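Local coordinates for protein cytosine deaminase (Klebsiella pneumoniae, PDB 4R85) that probably deaminates cytosine and 5-methylcytosine hydrolytically, using an iron(II) ion held in an amidohydrolase-fold active site, at residues A[194-199]-A[226-231]; A[235-240]-A[263-268]; A[44-49]-A[374-379]. One frame throughout, in Å; residues are numbered along the deposited sequence.

Interaction 1: residues A[194-199]-A[226-231]; sequences FLMDLA and EEARVR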
loop_
_atom_site.group_PDB
_atom_site.type_symbol
_atom_site.label_atom_id
_atom_site.label_comp_id
_atom_site.label_asym_id
_atom_site.label_seq_id
_atom_site.Cartn_x
_atom_site.Cartn_y
_atom_site.Cartn_z
ATOM N N PHE A 194 2.137 26.824 26.241
ATOM C CA PHE A 194 3.263 26.321 27.016
ATOM C C PHE A 194 4.391 25.756 26.147
ATOM O O PHE A 194 5.556 26.077 26.355
ATOM C CB PHE A 194 2.824 25.245 28.028
ATOM C CG PHE A 194 3.982 24.510 28.640
ATOM C CD1 PHE A 194 4.715 25.089 29.676
ATOM C CD2 PHE A 194 4.383 23.274 28.148
ATOM C CE1 PHE A 194 5.810 24.427 30.234
ATOM C CE2 PHE A 194 5.478 22.601 28.708
ATOM C CZ PHE A 194 6.187 23.181 29.749
ATOM N N LEU A 195 4.048 24.883 25.209
ATOM C CA LEU A 195 5.072 24.175 24.459
ATOM C C LEU A 195 5.820 25.133 23.531
ATOM O O LEU A 195 7.022 24.995 23.327
ATOM C CB LEU A 195 4.501 22.972 23.693
ATOM C CG LEU A 195 3.662 23.133 22.419
ATOM C CD1 LEU A 195 4.519 23.228 21.137
ATOM C CD2 LEU A 195 2.675 21.969 22.309
ATOM N N MET A 196 5.108 26.113 22.989
ATOM C CA MET A 196 5.757 27.131 22.168
ATOM C C MET A 196 6.690 28.013 23.004
ATOM O O MET A 196 7.792 28.338 22.568
ATOM C CB MET A 196 4.721 27.967 21.399
ATOM C CG MET A 196 3.961 27.175 20.341
ATOM S SD MET A 196 4.990 26.546 18.982
ATOM C CE MET A 196 5.149 28.025 17.959
ATOM N N ASP A 197 6.261 28.381 24.214
ATOM C CA ASP A 197 7.130 29.121 25.131
ATOM C C ASP A 197 8.381 28.313 25.465
ATOM O O ASP A 197 9.493 28.852 25.489
ATOM C CB ASP A 197 6.400 29.463 26.439
ATOM C CG ASP A 197 5.366 30.569 26.271
ATOM O OD1 ASP A 197 5.403 31.276 25.240
ATOM O OD2 ASP A 197 4.528 30.739 27.184
ATOM N N LEU A 198 8.182 27.029 25.767
ATOM C CA LEU A 198 9.284 26.109 26.039
ATOM C C LEU A 198 10.287 26.072 24.877
ATOM O O LEU A 198 11.482 26.259 25.077
ATOM C CB LEU A 198 8.735 24.699 26.308
ATOM C CG LEU A 198 9.725 23.629 26.778
ATOM C CD1 LEU A 198 10.364 24.010 28.111
ATOM C CD2 LEU A 198 9.025 22.251 26.863
ATOM N N ALA A 199 9.800 25.830 23.667
ATOM C CA ALA A 199 10.670 25.794 22.488
ATOM C C ALA A 199 11.431 27.098 22.294
ATOM O O ALA A 199 12.615 27.083 21.953
ATOM C CB ALA A 199 9.876 25.473 21.253
ATOM N N GLU A 226 -0.871 29.978 14.418
ATOM C CA GLU A 226 -0.832 31.389 14.808
ATOM C C GLU A 226 0.341 31.712 15.744
ATOM O O GLU A 226 0.990 32.743 15.593
ATOM C CB GLU A 226 -2.176 31.862 15.382
ATOM C CG GLU A 226 -2.190 33.307 15.934
ATOM C CD GLU A 226 -1.970 34.408 14.881
ATOM O OE1 GLU A 226 -1.774 34.110 13.684
ATOM O OE2 GLU A 226 -2.002 35.595 15.266
ATOM N N GLU A 227 0.620 30.835 16.708
ATOM C CA GLU A 227 1.772 31.060 17.573
ATOM C C GLU A 227 3.058 31.063 16.759
ATOM O O GLU A 227 3.940 31.891 16.979
ATOM C CB GLU A 227 1.832 29.995 18.674
ATOM C CG GLU A 227 0.734 30.191 19.722
ATOM C CD GLU A 227 0.715 31.627 20.247
ATOM O OE1 GLU A 227 -0.362 32.272 20.206
ATOM O OE2 GLU A 227 1.782 32.117 20.690
ATOM N N ALA A 228 3.171 30.125 15.826
ATOM C CA ALA A 228 4.357 30.060 14.991
ATOM C C ALA A 228 4.519 31.348 14.175
ATOM O O ALA A 228 5.633 31.864 14.033
ATOM C CB ALA A 228 4.281 28.859 14.077
ATOM N N ARG A 229 3.408 31.864 13.648
ATOM C CA ARG A 229 3.442 33.067 12.798
ATOM C C ARG A 229 3.863 34.292 13.611
ATOM O O ARG A 229 4.767 35.032 13.222
ATOM C CB ARG A 229 2.073 33.322 12.144
ATOM C CG ARG A 229 2.082 34.489 11.130
ATOM C CD ARG A 229 0.671 34.992 10.796
ATOM N NE ARG A 229 0.028 35.580 11.969
ATOM C CZ ARG A 229 0.175 36.846 12.353
ATOM N NH1 ARG A 229 0.937 37.671 11.645
ATOM N NH2 ARG A 229 -0.444 37.290 13.444
ATOM N N VAL A 230 3.208 34.488 14.750
ATOM C CA VAL A 230 3.478 35.625 15.632
ATOM C C VAL A 230 4.914 35.616 16.162
ATOM O O VAL A 230 5.561 36.667 16.281
ATOM C CB VAL A 230 2.471 35.637 16.806
ATOM C CG1 VAL A 230 2.967 36.504 17.958
ATOM C CG2 VAL A 230 1.111 36.107 16.324
ATOM N N ARG A 231 5.419 34.424 16.460
ATOM C CA ARG A 231 6.745 34.285 17.052
ATOM C C ARG A 231 7.834 34.248 15.979
ATOM O O ARG A 231 9.018 34.300 16.285
ATOM C CB ARG A 231 6.802 33.034 17.934
ATOM C CG ARG A 231 5.947 33.120 19.196
ATOM C CD ARG A 231 5.676 31.730 19.734
ATOM N NE ARG A 231 4.602 31.693 20.735
ATOM C CZ ARG A 231 4.786 31.551 22.046
ATOM N NH1 ARG A 231 6.008 31.435 22.543
ATOM N NH2 ARG A 231 3.734 31.507 22.862
#
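E227 meets helix 185-202 with the root of its side chain, CB lying 3.9 Å from CG of M196. Beyond that point the glutamate bends at chi2 (-51°), which carries its carboxylate one helical turn onward, to the guanidinium of R231. A228, next in sequence, receives the tip of the methionine. M196 is folded at both chi2 and chi3, and its CE comes to rest against the helix backbone, 3.6 Å from the amide N of A228. The same methyl group, CE of M196, stands 4.1 Å from A228 CB, whose further neighbour is I265.

R231 is where the contact turns polar, and it illustrates how one flat cation can bind two helices together. Its stem runs extended from CG to NE and lays the guanidinium over M196, with CB of that residue 3.6 Å from the plane, over the centre of one face. Both end-on nitrogens converge on a single oxygen of D197: NH1 of R231 reaches OD1 at 2.8 Å. NH2 reaches the same OD1 of D197 at 2.9 Å. Because two N-H groups share one acceptor, both bonds are bent; the carboxylate and guanidinium planes stand 44° apart. Side-on, NE and NH2 both grip OE2 of E227, NE meeting the anti lone pair of OE2, while NH1 has a further acceptor in OE1 of Q200. Such a set of bonds fixes the rotation of the group and probably offsets the like charges of D197 and E227.

A partly exposed salt-bridge network thus lies beside an apolar methionine-alanine contact. The axes of the two segments approach to 10.8 Å at an angle of 35°, successive outer helices joined through strand 205-209, as expected of the α/β barrel of the amidohydrolases.

Interaction 2: residues A[235-240]-A[263-268]; sequences AQVTAS and SGINFI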
loop_
_atom_site.group_PDB
_atom_site.type_symbol
_atom_site.label_atom_id
_atom_site.label_comp_id
_atom_site.label_asym_id
_atom_site.label_seq_id
_atom_site.Cartn_x
_atom_site.Cartn_y
_atom_site.Cartn_z
ATOM N N ALA A 235 9.316 28.010 10.127
ATOM C CA ALA A 235 10.226 27.014 9.555
ATOM C C ALA A 235 10.628 25.942 10.583
ATOM O O ALA A 235 10.945 24.807 10.222
ATOM C CB ALA A 235 11.470 27.697 8.978
ATOM N N GLN A 236 10.589 26.304 11.857
ATOM C CA GLN A 236 11.021 25.407 12.930
ATOM C C GLN A 236 9.861 24.608 13.518
ATOM O O GLN A 236 10.034 23.884 14.501
ATOM C CB GLN A 236 11.703 26.202 14.045
ATOM C CG GLN A 236 13.069 26.781 13.666
ATOM C CD GLN A 236 12.963 27.973 12.743
ATOM O OE1 GLN A 236 12.175 28.891 12.979
ATOM N NE2 GLN A 236 13.752 27.963 11.675
ATOM N N VAL A 237 8.682 24.739 12.914
ATOM C CA VAL A 237 7.470 24.142 13.463
ATOM C C VAL A 237 6.824 23.163 12.490
ATOM O O VAL A 237 6.633 23.478 11.321
ATOM C CB VAL A 237 6.438 25.233 13.842
ATOM C CG1 VAL A 237 5.126 24.599 14.335
ATOM C CG2 VAL A 237 7.029 26.157 14.919
ATOM N N THR A 238 6.496 21.973 12.986
ATOM C CA THR A 238 5.774 20.985 12.195
ATOM C C THR A 238 4.491 20.580 12.905
ATOM O O THR A 238 4.470 20.426 14.134
ATOM C CB THR A 238 6.636 19.730 11.918
ATOM O OG1 THR A 238 7.798 20.100 11.159
ATOM C CG2 THR A 238 5.842 18.689 11.127
ATOM N N ALA A 239 3.416 20.431 12.130
ATOM C CA ALA A 239 2.183 19.832 12.623
ATOM C C ALA A 239 2.071 18.421 12.057
ATOM O O ALA A 239 2.011 18.235 10.835
ATOM C CB ALA A 239 0.974 20.681 12.201
ATOM N N SER A 240 2.045 17.424 12.937
ATOM C CA SER A 240 1.913 16.039 12.509
ATOM C C SER A 240 0.480 15.582 12.733
ATOM O O SER A 240 -0.184 16.076 13.636
ATOM C CB SER A 240 2.871 15.141 13.299
ATOM O OG SER A 240 4.231 15.371 12.944
ATOM N N SER A 263 1.947 31.224 8.037
ATOM C CA SER A 263 2.702 30.765 9.208
ATOM C C SER A 263 4.033 30.118 8.823
ATOM O O SER A 263 5.010 30.175 9.577
ATOM C CB SER A 263 1.875 29.772 10.022
ATOM O OG SER A 263 1.828 28.511 9.369
ATOM N N GLY A 264 4.057 29.486 7.656
ATOM C CA GLY A 264 5.261 28.847 7.157
ATOM C C GLY A 264 5.557 27.495 7.787
ATOM O O GLY A 264 6.627 26.939 7.545
ATOM N N ILE A 265 4.622 26.952 8.570
ATOM C CA ILE A 265 4.862 25.656 9.220
ATOM C C ILE A 265 4.819 24.474 8.251
ATOM O O ILE A 265 4.290 24.587 7.139
ATOM C CB ILE A 265 3.897 25.383 10.403
ATOM C CG1 ILE A 265 2.479 25.064 9.913
ATOM C CG2 ILE A 265 3.917 26.540 11.396
ATOM C CD1 ILE A 265 1.530 24.622 11.034
ATOM N N ASN A 266 5.385 23.347 8.686
ATOM C CA ASN A 266 5.419 22.125 7.890
ATOM C C ASN A 266 4.343 21.159 8.353
ATOM O O ASN A 266 3.834 21.281 9.463
ATOM C CB ASN A 266 6.785 21.430 8.017
ATOM C CG ASN A 266 7.944 22.330 7.624
ATOM O OD1 ASN A 266 8.253 22.481 6.446
ATOM N ND2 ASN A 266 8.596 22.920 8.615
ATOM N N PHE A 267 4.010 20.201 7.494
ATOM C CA PHE A 267 3.016 19.183 7.804
ATOM C C PHE A 267 3.565 17.788 7.556
ATOM O O PHE A 267 4.251 17.545 6.570
ATOM C CB PHE A 267 1.750 19.399 6.966
ATOM C CG PHE A 267 0.963 20.604 7.379
ATOM C CD1 PHE A 267 -0.190 20.463 8.129
ATOM C CD2 PHE A 267 1.399 21.883 7.050
ATOM C CE1 PHE A 267 -0.914 21.573 8.521
ATOM C CE2 PHE A 267 0.695 22.996 7.458
ATOM C CZ PHE A 267 -0.470 22.841 8.181
ATOM N N ILE A 268 3.264 16.862 8.461
ATOM C CA ILE A 268 3.602 15.468 8.222
ATOM C C ILE A 268 2.324 14.632 8.235
ATOM O O ILE A 268 1.484 14.783 9.121
ATOM C CB ILE A 268 4.616 14.941 9.256
ATOM C CG1 ILE A 268 5.971 15.659 9.087
ATOM C CG2 ILE A 268 4.790 13.427 9.113
ATOM C CD1 ILE A 268 6.974 15.316 10.181
HETATM O O HOH W 1 11.438 24.252 7.679
HETATM O O HOH W 2 -0.242 17.123 9.249
#
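Chi1 of -56° and chi2 of -82° fold the amide of N266 back against strand 237-240, so that ND2 makes a weak 3.4 Å bond to V237 O. V237 O has a stronger partner in N266 N, 2.9 Å away and in the carbonyl plane. On T238, OG1 lies beside the backbone N (chi1 -62°) and rests on CB of N266, while CG2 extends forward to CG1 of I268, 3.7 Å away.

The backbones pair in parallel, A239 N donating to N266 O at 2.8 Å and A239 O accepting from I268 N at 3.0 Å. Two waters bridge the strands: one molecule donates to A235 O and accepts from N266 ND2, and another donates to the carbonyls of A239 and I268. V237 CG1 meets I265 CG2 at 3.7 Å, whereas CB of A239 touches both CD1 of I265 and CE1 of F267.

The pair is one step of a β-α-β crossover, strand 237-240 leading through helix 250-263 to strand 266-269. T238, S240, N266 and I268 share the inner face, where S240 OG bonds to D207 and H56 and N266 OD1 to N302. A239 and F267 turn outward onto L221 of helix 220-231, and strand 205-209 flanks the far side of strand 237-240.

Interaction 3: residues A[44-49]-A[374-379]; sequences QGRLAI and ILDAEN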
loop_
_atom_site.group_PDB
_atom_site.type_symbol
_atom_site.label_atom_id
_atom_site.label_comp_id
_atom_site.label_asym_id
_atom_site.label_seq_id
_atom_site.Cartn_x
_atom_site.Cartn_y
_atom_site.Cartn_z
ATOM N N GLN A 44 24.500 2.579 -14.034
ATOM C CA GLN A 44 23.828 1.921 -15.153
ATOM C C GLN A 44 22.493 2.572 -15.508
ATOM O O GLN A 44 21.536 1.881 -15.858
ATOM C CB GLN A 44 23.633 0.425 -14.865
ATOM C CG GLN A 44 24.936 -0.361 -14.774
ATOM C CD GLN A 44 24.714 -1.852 -14.600
ATOM O OE1 GLN A 44 23.931 -2.278 -13.756
ATOM N NE2 GLN A 44 25.403 -2.652 -15.402
ATOM N N GLY A 45 22.438 3.900 -15.415
ATOM C CA GLY A 45 21.234 4.642 -15.745
ATOM C C GLY A 45 20.226 4.712 -14.613
ATOM O O GLY A 45 19.106 5.177 -14.796
ATOM N N ARG A 46 20.615 4.251 -13.432
ATOM C CA ARG A 46 19.719 4.324 -12.287
ATOM C C ARG A 46 19.773 5.679 -11.600
ATOM O O ARG A 46 20.759 6.406 -11.695
ATOM C CB ARG A 46 20.035 3.222 -11.290
ATOM C CG ARG A 46 19.671 1.859 -11.801
ATOM C CD ARG A 46 20.164 0.796 -10.875
ATOM N NE ARG A 46 19.953 -0.533 -11.435
ATOM C CZ ARG A 46 20.927 -1.303 -11.905
ATOM N NH1 ARG A 46 22.182 -0.876 -11.874
ATOM N NH2 ARG A 46 20.647 -2.502 -12.400
ATOM N N LEU A 47 18.694 6.002 -10.905
ATOM C CA LEU A 47 18.561 7.259 -10.190
ATOM C C LEU A 47 19.470 7.357 -8.950
ATOM O O LEU A 47 19.508 6.442 -8.123
ATOM C CB LEU A 47 17.100 7.383 -9.776
ATOM C CG LEU A 47 16.426 8.672 -9.361
ATOM C CD1 LEU A 47 16.620 9.751 -10.389
ATOM C CD2 LEU A 47 14.947 8.367 -9.169
ATOM N N ALA A 48 20.206 8.461 -8.827
ATOM C CA ALA A 48 20.890 8.791 -7.577
ATOM C C ALA A 48 20.087 9.867 -6.853
ATOM O O ALA A 48 19.731 10.883 -7.448
ATOM C CB ALA A 48 22.311 9.285 -7.847
ATOM N N ILE A 49 19.788 9.644 -5.578
ATOM C CA ILE A 49 18.998 10.596 -4.793
ATOM C C ILE A 49 19.627 10.785 -3.425
ATOM O O ILE A 49 20.393 9.932 -2.964
ATOM C CB ILE A 49 17.560 10.089 -4.558
ATOM C CG1 ILE A 49 17.597 8.688 -3.945
ATOM C CG2 ILE A 49 16.762 10.084 -5.847
ATOM C CD1 ILE A 49 16.269 8.237 -3.389
ATOM N N ILE A 374 21.591 4.872 -4.460
ATOM C CA ILE A 374 21.299 4.496 -5.833
ATOM C C ILE A 374 20.074 3.583 -5.804
ATOM O O ILE A 374 20.098 2.529 -5.172
ATOM C CB ILE A 374 22.488 3.790 -6.496
ATOM C CG1 ILE A 374 23.682 4.749 -6.598
ATOM C CG2 ILE A 374 22.093 3.266 -7.878
ATOM C CD1 ILE A 374 24.947 4.098 -7.073
ATOM N N LEU A 375 18.998 4.016 -6.455
ATOM C CA LEU A 375 17.725 3.292 -6.474
ATOM C C LEU A 375 17.601 2.508 -7.770
ATOM O O LEU A 375 18.016 2.990 -8.817
ATOM C CB LEU A 375 16.561 4.271 -6.438
ATOM C CG LEU A 375 15.932 4.816 -5.173
ATOM C CD1 LEU A 375 14.692 5.588 -5.572
ATOM C CD2 LEU A 375 15.581 3.680 -4.210
ATOM N N ASP A 376 17.001 1.321 -7.709
ATOM C CA ASP A 376 16.837 0.486 -8.896
ATOM C C ASP A 376 15.641 0.942 -9.739
ATOM O O ASP A 376 14.684 0.190 -9.946
ATOM C CB ASP A 376 16.685 -0.984 -8.498
ATOM C CG ASP A 376 16.803 -1.934 -9.683
ATOM O OD1 ASP A 376 17.411 -1.552 -10.712
ATOM O OD2 ASP A 376 16.288 -3.070 -9.576
ATOM N N ALA A 377 15.710 2.181 -10.215
ATOM C CA ALA A 377 14.685 2.769 -11.071
ATOM C C ALA A 377 15.273 4.023 -11.700
ATOM O O ALA A 377 16.264 4.547 -11.200
ATOM C CB ALA A 377 13.464 3.119 -10.259
ATOM N N GLU A 378 14.668 4.518 -12.778
ATOM C CA GLU A 378 15.255 5.642 -13.511
ATOM C C GLU A 378 14.580 6.993 -13.259
ATOM O O GLU A 378 15.099 8.030 -13.668
ATOM C CB GLU A 378 15.298 5.354 -15.016
ATOM C CG GLU A 378 13.939 5.356 -15.686
ATOM C CD GLU A 378 13.315 3.980 -15.744
ATOM O OE1 GLU A 378 13.336 3.269 -14.714
ATOM O OE2 GLU A 378 12.814 3.609 -16.831
ATOM N N ASN A 379 13.422 6.977 -12.602
ATOM C CA ASN A 379 12.693 8.208 -12.291
ATOM C C ASN A 379 11.703 7.983 -11.141
ATOM O O ASN A 379 11.587 6.856 -10.662
ATOM C CB ASN A 379 12.008 8.792 -13.544
ATOM C CG ASN A 379 10.988 7.844 -14.171
ATOM O OD1 ASN A 379 10.361 7.044 -13.495
ATOM N ND2 ASN A 379 10.810 7.958 -15.482
#
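G45 sets its carbonyl O 3.8 Å from CB of E378, beside an antiparallel β pairing in which strand 372-375, late in the chain, returns to the start of strand 47-57. Segments on either side of the barrel in sequence thus meet inside the small β domain built from both ends of the chain, as in many amidohydrolases, with strand 2-7 on one side and strand 390-395 on the other.

R46 spreads its aliphatic stem over the turn that follows strand 372-375, CB lying 3.2 Å from L375 O. Extended from CG to NE, the arginine brings NE to OD1 of D376 at 2.8 Å, a slightly bent hydrogen bond that is part of a salt bridge. The carboxylate oxygen is met on its anti side, 33° out of plane, and the two flat groups are turned 54° against each other. NH1 is taken up by OE1 of Q44, on a lone pair in the amide plane, so the group is held at NE and at NH1. D376 itself is the centre of an inverse gamma turn; its CB points away from 44-49, yet the carboxylate reaches back to the arginine.

L47 supplies both backbone bonds of the contact. Its N donates to A377 O at 2.8 Å, skipping past the turn, and its O accepts from L375 N at 3.0 Å. Its isobutyl group reaches farther along, CD2 packing against the backbone of N379, the residue that caps helix 380-386 by an OD1 bond to N of E382. A48 follows as the non-hydrogen-bonded partner of I374, with A6 and I3 of strand 2-7 beside them.

At I49, chi1 of 54° places CG1 between the backbone N and the carbonyl carbon, and from there CD1 meets CD1 of L375 at 3.8 Å.

Interactions 1 and 2 adjoin in the barrel wall, outer helices packed on inner strands, their centres 12 Å apart. A228 and M196 join them: CB of A228 packs 3.6 Å from I265 CG2, and, separately, CE of M196 lies 4.0 Å from V237 CG2. Interaction 2 is the one near the catalytic centre. The side chain of S240 lies about 6 Å from the iron(II) ion and about 8 Å from 5-methylcytosine; H56, bonded to S240 OG, is a metal ligand. Interaction 3 is remote, its centre 30 Å from that of interaction 2 and 41 Å from that of interaction 1. It nevertheless shares a sheet with interaction 2 and closes the chain loop within which both others are nested.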